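Local structure of phosphoserine aminotransferase SerC (Cytophaga hutchinsonii ATCC 33406, 3FFR) at residues Asn80-Lys85 with Asp130-Cys135; Asn159-Ile164 with Asn205-Glu210. The protein probably catalyses the pyridoxal-phosphate-dependent transfer of an amino group between phosphoserine and 2-oxoglutarate, a step of serine biosynthesis. One frame throughout, in Å; residues are numbered along the deposited sequence. Where two conformers were deposited one is given.

Both contacts lie where two neighbouring parallel strands of the seven-stranded mixed sheet of this aminotransferase begin, with their centres about 10 Å apart. Contact 1 leads into strand 133-137 and contact 2 into its parallel neighbour 163-167. The two strands are probably joined by backbone hydrogen bonds from Ile134 N to Leu163 O (2.8 Å) and from Leu163 N to Glu132 O (3.1 Å). Glu83, Asp130 and Glu132 of contact 1 and Asp161 of contact 2 line one pocket holding a polyethylene glycol, probably from the crystallisation liquor. Lys191, the residue that carries the pyridoxal phosphate, belongs to neither contact; both join the beginnings of interior strands to neighbouring helices or loops.

Contact 1 (Asn80-Lys85 with Asp130-Cys135); sequences NCVEKK and DAEIIC
Cys81, closing helix 70-81, lays its CB 4.2 Å from Ile133 CG2, where the helix turns into strand 85-90 of the mixed sheet typical of fold-type I aminotransferases. A small, apolar-tolerant cysteine suits this buried place, where it also touches Leu163 and Phe165 of strand 163-167. Val82, the first residue off the helix, packs harder: its CG2 is only 3.4 Å from Ile133 CD1, the two side chains crossing at about a right angle. Ile133 presents CD1 there because CG1 sits between its backbone N and carbonyl carbon (chi1 76°).

The turn that follows wraps around the Glu132 carboxylate. Glu83 N gives OE1 an almost straight bond (2.8 Å, 171°) on its syn side, and Lys84 N meets OE2 likewise on the syn side at 2.8 Å. Lys85 N adds a second bond to OE2, coming from above the carboxylate plane. Three amides thus fix the rotation of the group, a task for which glutamate has both the reach and the two oxygens; Lys211 pairs with OE1 as well, which probably helps keep it ionised. Glu83 turns its own carboxylate to Lys218.

At Lys85 the backbone O accepts from Glu132 N (3.0 Å), while the extended side chain passes the Asp130 carboxylate at a slant and ends in a salt bridge, NZ to OD2 at 2.8 Å, with Tyr110 OH bonded to both NZ and OD1.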
ATOM      1  N   ASN A  80      -8.211   3.461 -15.945  1.00 25.13           N
ATOM      2  CA  ASN A  80      -8.362   4.900 -16.194  1.00 27.47           C
ATOM      3  C   ASN A  80      -8.191   5.357 -17.621  1.00 27.55           C
ATOM      4  O   ASN A  80      -8.717   6.392 -18.004  1.00 27.92           O
ATOM      5  CB  ASN A  80      -7.370   5.687 -15.353  1.00 26.55           C
ATOM      6  CG  ASN A  80      -7.810   5.834 -13.894  1.00 27.74           C
ATOM      7  OD1 ASN A  80      -8.558   6.784 -13.535  1.00 27.04           O
ATOM      8  ND2 ASN A  80      -7.285   4.938 -13.023  1.00 26.58           N
ATOM      9  N   CYS A  81      -7.508   4.550 -18.428  1.00 27.93           N
ATOM     10  CA  CYS A  81      -7.081   5.027 -19.728  1.00 27.78           C
ATOM     11  C   CYS A  81      -7.362   4.184 -20.959  1.00 26.63           C
ATOM     12  O   CYS A  81      -7.040   4.589 -22.059  1.00 27.77           O
ATOM     13  CB  CYS A  81      -5.586   5.322 -19.705  1.00 29.65           C
ATOM     14  SG  CYS A  81      -5.036   6.452 -18.376  1.00 28.96           S
ATOM     15  N   VAL A  82      -7.987   3.037 -20.775  1.00 26.51           N
ATOM     16  CA  VAL A  82      -8.267   2.158 -21.899  1.00 25.31           C
ATOM     17  C   VAL A  82      -9.728   1.767 -21.952  1.00 27.47           C
ATOM     18  O   VAL A  82     -10.245   1.134 -21.049  1.00 27.64           O
ATOM     19  CB  VAL A  82      -7.431   0.836 -21.869  1.00 25.59           C
ATOM     20  CG1 VAL A  82      -7.712   0.001 -23.179  1.00 26.41           C
ATOM     21  CG2 VAL A  82      -5.905   1.121 -21.695  1.00 23.92           C
ATOM     22  N   GLU A  83     -10.384   2.173 -23.020  1.00 27.72           N
ATOM     23  CA  GLU A  83     -11.778   1.797 -23.215  1.00 28.99           C
ATOM     24  C   GLU A  83     -11.858   0.390 -23.799  1.00 29.71           C
ATOM     25  O   GLU A  83     -12.611  -0.467 -23.307  1.00 30.19           O
ATOM     26  CB  GLU A  83     -12.508   2.774 -24.153  1.00 29.38           C
ATOM     27  CG  GLU A  83     -14.005   2.466 -24.233  1.00 35.01           C
ATOM     28  CD  GLU A  83     -14.790   3.509 -25.027  1.00 44.08           C
ATOM     29  OE1 GLU A  83     -14.173   4.425 -25.576  1.00 41.60           O
ATOM     30  OE2 GLU A  83     -16.023   3.409 -25.091  1.00 49.52           O
ATOM     31  N   LYS A  84     -11.075   0.154 -24.835  1.00 27.41           N
ATOM     32  CA  LYS A  84     -11.134  -1.103 -25.582  0.50 27.41           C
ATOM     33  C   LYS A  84      -9.812  -1.831 -25.805  1.00 29.36           C
ATOM     34  O   LYS A  84      -9.692  -3.026 -25.534  1.00 29.16           O
ATOM     35  CB  LYS A  84     -11.771  -0.821 -26.950  0.50 27.54           C
ATOM     36  CG  LYS A  84     -13.171  -0.221 -26.857  0.50 28.62           C
ATOM     37  CD  LYS A  84     -13.818   0.023 -28.195  0.50 39.24           C
ATOM     38  CE  LYS A  84     -15.217   0.580 -28.003  0.50 42.78           C
ATOM     39  NZ  LYS A  84     -16.013  -0.302 -27.077  0.50 44.22           N
ATOM     40  N   LYS A  85      -8.821  -1.095 -26.313  1.00 27.37           N
ATOM     41  CA  LYS A  85      -7.552  -1.706 -26.727  1.00 26.52           C
ATOM     42  C   LYS A  85      -6.278  -1.029 -26.299  1.00 27.45           C
ATOM     43  O   LYS A  85      -6.143   0.185 -26.324  1.00 26.22           O
ATOM     44  CB  LYS A  85      -7.502  -1.771 -28.266  1.00 27.29           C
ATOM     45  CG  LYS A  85      -8.694  -2.454 -28.972  1.00 29.74           C
ATOM     46  CD  LYS A  85      -8.393  -2.750 -30.431  1.00 34.41           C
ATOM     47  CE  LYS A  85      -9.570  -3.424 -31.096  1.00 34.53           C
ATOM     48  NZ  LYS A  85      -9.252  -3.842 -32.497  1.00 33.31           N
ATOM     49  N   ASP A 130      -5.794   1.866 -33.754  1.00 26.87           N
ATOM     50  CA  ASP A 130      -6.864   1.786 -32.725  1.00 27.80           C
ATOM     51  C   ASP A 130      -6.349   1.408 -31.331  1.00 27.52           C
ATOM     52  O   ASP A 130      -7.116   1.265 -30.396  1.00 27.77           O
ATOM     53  CB  ASP A 130      -8.037   0.893 -33.149  1.00 30.47           C
ATOM     54  CG  ASP A 130      -7.663  -0.550 -33.321  1.00 32.80           C
ATOM     55  OD1 ASP A 130      -6.462  -0.879 -33.204  1.00 29.66           O
ATOM     56  OD2 ASP A 130      -8.593  -1.352 -33.598  1.00 34.17           O
ATOM     57  N   ALA A 131      -5.035   1.248 -31.210  1.00 26.28           N
ATOM     58  CA  ALA A 131      -4.410   1.058 -29.873  1.00 27.15           C
ATOM     59  C   ALA A 131      -4.501   2.410 -29.156  1.00 27.79           C
ATOM     60  O   ALA A 131      -4.066   3.436 -29.690  1.00 27.23           O
ATOM     61  CB  ALA A 131      -2.942   0.624 -29.981  1.00 26.33           C
ATOM     62  N   GLU A 132      -5.044   2.407 -27.946  1.00 27.92           N
ATOM     63  CA  GLU A 132      -5.256   3.645 -27.174  1.00 26.00           C
ATOM     64  C   GLU A 132      -4.059   4.022 -26.351  1.00 24.46           C
ATOM     65  O   GLU A 132      -3.857   5.196 -26.015  1.00 25.61           O
ATOM     66  CB  GLU A 132      -6.481   3.509 -26.259  1.00 26.44           C
ATOM     67  CG  GLU A 132      -7.743   3.253 -27.017  1.00 26.61           C
ATOM     68  CD  GLU A 132      -8.904   2.848 -26.114  1.00 29.05           C
ATOM     69  OE1 GLU A 132      -9.128   3.578 -25.126  1.00 28.08           O
ATOM     70  OE2 GLU A 132      -9.604   1.841 -26.436  1.00 28.42           O
ATOM     71  N   ILE A 133      -3.320   2.992 -25.959  1.00 26.70           N
ATOM     72  CA  ILE A 133      -2.110   3.171 -25.148  1.00 25.48           C
ATOM     73  C   ILE A 133      -1.039   2.221 -25.652  1.00 28.03           C
ATOM     74  O   ILE A 133      -1.345   1.197 -26.277  1.00 27.54           O
ATOM     75  CB  ILE A 133      -2.367   2.991 -23.629  1.00 26.52           C
ATOM     76  CG1 ILE A 133      -2.515   1.509 -23.261  1.00 24.61           C
ATOM     77  CG2 ILE A 133      -3.616   3.827 -23.149  1.00 23.36           C
ATOM     78  CD1 ILE A 133      -2.492   1.231 -21.703  1.00 29.16           C
ATOM     79  N   ILE A 134       0.209   2.634 -25.427  1.00 26.96           N
ATOM     80  CA  ILE A 134       1.416   1.860 -25.749  1.00 26.19           C
ATOM     81  C   ILE A 134       2.125   1.656 -24.412  1.00 26.26           C
ATOM     82  O   ILE A 134       2.501   2.609 -23.747  1.00 27.00           O
ATOM     83  CB  ILE A 134       2.352   2.604 -26.744  1.00 26.78           C
ATOM     84  CG1 ILE A 134       1.698   2.697 -28.126  1.00 27.52           C
ATOM     85  CG2 ILE A 134       3.724   1.918 -26.865  1.00 24.39           C
ATOM     86  CD1 ILE A 134       2.298   3.786 -29.018  1.00 25.23           C
ATOM     87  N   CYS A 135       2.371   0.402 -24.086  1.00 24.74           N
ATOM     88  CA  CYS A 135       3.028   0.023 -22.817  1.00 26.41           C
ATOM     89  C   CYS A 135       4.398  -0.578 -23.095  1.00 26.57           C
ATOM     90  O   CYS A 135       4.532  -1.655 -23.678  1.00 27.27           O
ATOM     91  CB  CYS A 135       2.192  -0.971 -22.036  1.00 27.01           C
ATOM     92  SG  CYS A 135       0.564  -0.347 -21.544  1.00 28.93           S
TER

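Contact 2 (Asn159-Ile164 with Asn205-Glu210); sequences NKDALI and NDRVIE
A type I beta turn, Asn159 to Ala162, leads into strand 163-167 and is gripped by Arg207 from the first turn of helix 206-217. The arginine points two N-H groups at successive carbonyls of the turn. NH1 donates to Ala162 O at 3.2 Å, nearly straight (169°), with the oxygen in the guanidinium plane. NH2 reaches Asp161 O at 2.9 Å, but the bond is bent and weak. A bend in the chain at chi3 (63°) brings the edge of the flat group to both oxygens, and arginine suits the place, being long and carrying several N-H groups in one plane.

Asp161 is linked to the same group through a water, which donates to OD1 (2.7 Å) and accepts from Arg207 NH2 (3.2 Å). The charges themselves are too far apart for a salt bridge; that is made by NH1 with Asp183. A leucine in place of Arg207 would probably leave the carbonyls of Asp161 and Ala162 without these donors and Asp183 without its charged mate.

Beside this polar edge the contact becomes largely apolar. Leu163 CD2 lies over one face of the guanidinium, offset toward its rim, and also packs 3.7 Å from Arg207 CB and 4.0 Å from Val208 CG2; the one methyl CD2 serves all three, while the other branch, CD1, lies against Val208 CA. The helix start is held by Asn205, the N-cap residue, whose OD1 accepts from Val208 N at 3.1 Å. Asp183 ties the two parts together again, receiving Asn205 ND2 and Ile164 N. Leu163 then reaches on to Ile133 of strand 133-137, and both Leu163 and Val208 touch Cys81 of helix 70-81, while Val208 also meets Ile228 of helix 228-235.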
ATOM      1  N   ASN A 159       2.084   6.082 -33.441  1.00 26.27           N
ATOM      2  CA  ASN A 159       0.665   6.274 -33.119  1.00 26.47           C
ATOM      3  C   ASN A 159       0.591   7.540 -32.280  1.00 26.39           C
ATOM      4  O   ASN A 159       0.754   7.502 -31.078  1.00 28.36           O
ATOM      5  CB  ASN A 159       0.049   5.058 -32.406  1.00 27.31           C
ATOM      6  CG  ASN A 159      -1.437   5.202 -32.166  1.00 29.14           C
ATOM      7  OD1 ASN A 159      -1.928   6.309 -31.958  1.00 28.37           O
ATOM      8  ND2 ASN A 159      -2.165   4.068 -32.130  1.00 29.54           N
ATOM      9  N   LYS A 160       0.339   8.657 -32.948  1.00 24.24           N
ATOM     10  CA  LYS A 160       0.469   9.950 -32.294  1.00 25.98           C
ATOM     11  C   LYS A 160      -0.517  10.185 -31.177  1.00 27.33           C
ATOM     12  O   LYS A 160      -0.214  10.893 -30.233  1.00 27.85           O
ATOM     13  CB  LYS A 160       0.445  11.070 -33.335  1.00 31.32           C
ATOM     14  CG  LYS A 160       1.705  10.907 -34.237  1.00 31.68           C
ATOM     15  CD  LYS A 160       1.802  11.875 -35.257  1.00 33.31           C
ATOM     16  CE  LYS A 160       2.921  11.524 -36.222  1.00 26.27           C
ATOM     17  NZ  LYS A 160       2.590  10.297 -36.986  1.00 23.76           N
ATOM     18  N   ASP A 161      -1.681   9.565 -31.280  1.00 23.93           N
ATOM     19  CA  ASP A 161      -2.732   9.799 -30.305  1.00 23.69           C
ATOM     20  C   ASP A 161      -2.650   8.881 -29.097  1.00 23.51           C
ATOM     21  O   ASP A 161      -3.278   9.140 -28.051  1.00 24.73           O
ATOM     22  CB  ASP A 161      -4.120   9.705 -30.929  1.00 24.72           C
ATOM     23  CG  ASP A 161      -4.475  10.939 -31.695  1.00 30.01           C
ATOM     24  OD1 ASP A 161      -3.991  12.025 -31.313  1.00 28.33           O
ATOM     25  OD2 ASP A 161      -5.233  10.839 -32.668  1.00 27.90           O
ATOM     26  N   ALA A 162      -1.881   7.826 -29.229  1.00 25.08           N
ATOM     27  CA  ALA A 162      -1.758   6.857 -28.112  1.00 25.07           C
ATOM     28  C   ALA A 162      -1.076   7.517 -26.917  1.00 28.18           C
ATOM     29  O   ALA A 162      -0.260   8.442 -27.063  1.00 29.00           O
ATOM     30  CB  ALA A 162      -0.980   5.629 -28.530  1.00 23.96           C
ATOM     31  N   LEU A 163      -1.438   7.032 -25.730  1.00 26.89           N
ATOM     32  CA  LEU A 163      -0.742   7.413 -24.510  1.00 26.46           C
ATOM     33  C   LEU A 163       0.368   6.406 -24.314  1.00 27.38           C
ATOM     34  O   LEU A 163       0.134   5.194 -24.325  1.00 25.86           O
ATOM     35  CB  LEU A 163      -1.650   7.362 -23.286  1.00 25.22           C
ATOM     36  CG  LEU A 163      -2.863   8.299 -23.332  1.00 24.93           C
ATOM     37  CD1 LEU A 163      -3.815   7.882 -22.170  1.00 25.76           C
ATOM     38  CD2 LEU A 163      -2.445   9.789 -23.272  1.00 26.08           C
ATOM     39  N   ILE A 164       1.587   6.911 -24.157  1.00 26.46           N
ATOM     40  CA  ILE A 164       2.766   6.061 -23.952  1.00 25.27           C
ATOM     41  C   ILE A 164       3.169   6.002 -22.484  1.00 26.63           C
ATOM     42  O   ILE A 164       3.543   7.008 -21.872  1.00 26.71           O
ATOM     43  CB  ILE A 164       3.976   6.496 -24.848  1.00 25.77           C
ATOM     44  CG1 ILE A 164       3.582   6.475 -26.322  1.00 29.28           C
ATOM     45  CG2 ILE A 164       5.181   5.560 -24.618  1.00 27.53           C
ATOM     46  CD1 ILE A 164       4.660   7.033 -27.278  1.00 26.85           C
ATOM     47  N   ASN A 205       1.146  12.781 -17.452  1.00 27.31           N
ATOM     48  CA  ASN A 205       0.866  14.089 -18.032  1.00 26.47           C
ATOM     49  C   ASN A 205      -0.602  14.414 -18.270  1.00 27.03           C
ATOM     50  O   ASN A 205      -1.558  13.657 -17.986  1.00 27.57           O
ATOM     51  CB  ASN A 205       1.707  14.342 -19.307  1.00 27.99           C
ATOM     52  CG  ASN A 205       1.191  13.575 -20.531  1.00 27.06           C
ATOM     53  OD1 ASN A 205       0.167  12.911 -20.468  1.00 27.34           O
ATOM     54  ND2 ASN A 205       1.912  13.671 -21.651  1.00 24.15           N
ATOM     55  N   ASP A 206      -0.749  15.624 -18.779  1.00 28.46           N
ATOM     56  CA  ASP A 206      -2.064  16.199 -19.090  1.00 28.50           C
ATOM     57  C   ASP A 206      -2.894  15.308 -20.015  1.00 26.71           C
ATOM     58  O   ASP A 206      -4.116  15.235 -19.886  1.00 28.05           O
ATOM     59  CB  ASP A 206      -1.917  17.607 -19.736  1.00 31.43           C
ATOM     60  CG  ASP A 206      -1.087  17.608 -21.086  1.00 36.18           C
ATOM     61  OD1 ASP A 206       0.079  17.126 -21.197  1.00 29.04           O
ATOM     62  OD2 ASP A 206      -1.622  18.167 -22.083  1.00 41.32           O
ATOM     63  N   ARG A 207      -2.226  14.690 -20.981  1.00 26.38           N
ATOM     64  CA  ARG A 207      -2.924  13.825 -21.961  1.00 25.69           C
ATOM     65  C   ARG A 207      -3.545  12.591 -21.268  1.00 26.48           C
ATOM     66  O   ARG A 207      -4.671  12.140 -21.558  1.00 27.51           O
ATOM     67  CB  ARG A 207      -1.980  13.406 -23.101  1.00 29.11           C
ATOM     68  CG  ARG A 207      -1.420  14.593 -23.887  1.00 31.85           C
ATOM     69  CD  ARG A 207      -0.602  14.194 -25.072  1.00 33.63           C
ATOM     70  NE  ARG A 207      -1.405  13.475 -26.047  1.00 33.82           N
ATOM     71  CZ  ARG A 207      -1.225  12.201 -26.401  1.00 38.27           C
ATOM     72  NH1 ARG A 207      -0.236  11.475 -25.923  1.00 35.92           N
ATOM     73  NH2 ARG A 207      -2.044  11.659 -27.284  1.00 39.44           N
ATOM     74  N   VAL A 208      -2.797  12.063 -20.315  1.00 25.71           N
ATOM     75  CA  VAL A 208      -3.250  10.910 -19.564  1.00 24.84           C
ATOM     76  C   VAL A 208      -4.471  11.299 -18.709  1.00 26.80           C
ATOM     77  O   VAL A 208      -5.500  10.616 -18.708  1.00 26.56           O
ATOM     78  CB  VAL A 208      -2.119  10.333 -18.672  1.00 25.81           C
ATOM     79  CG1 VAL A 208      -2.644   9.154 -17.855  1.00 24.73           C
ATOM     80  CG2 VAL A 208      -0.921   9.845 -19.550  1.00 24.91           C
ATOM     81  N   ILE A 209      -4.343  12.430 -18.027  1.00 28.00           N
ATOM     82  CA  ILE A 209      -5.406  12.960 -17.146  1.00 27.53           C
ATOM     83  C   ILE A 209      -6.673  13.180 -17.977  1.00 28.46           C
ATOM     84  O   ILE A 209      -7.770  12.766 -17.622  1.00 27.82           O
ATOM     85  CB  ILE A 209      -4.943  14.274 -16.461  1.00 25.02           C
ATOM     86  CG1 ILE A 209      -3.796  13.956 -15.448  1.00 26.63           C
ATOM     87  CG2 ILE A 209      -6.127  14.973 -15.753  1.00 27.59           C
ATOM     88  CD1 ILE A 209      -2.929  15.161 -15.078  1.00 28.98           C
ATOM     89  N   GLU A 210      -6.502  13.801 -19.127  1.00 28.15           N
ATOM     90  CA  GLU A 210      -7.667  14.118 -19.970  1.00 29.86           C
ATOM     91  C   GLU A 210      -8.351  12.877 -20.497  1.00 28.54           C
ATOM     92  O   GLU A 210      -9.580  12.836 -20.623  1.00 29.47           O
ATOM     93  CB  GLU A 210      -7.306  15.062 -21.106  1.00 35.27           C
ATOM     94  CG  GLU A 210      -7.063  16.469 -20.574  1.00 40.03           C
ATOM     95  CD  GLU A 210      -8.221  17.024 -19.667  1.00 48.16           C
ATOM     96  OE1 GLU A 210      -9.432  16.912 -20.038  1.00 42.17           O
ATOM     97  OE2 GLU A 210      -7.902  17.613 -18.590  1.00 42.63           O
TER
HETATM   98  O   HOH W   1      -4.443  12.975 -28.847  1.00 39.88           O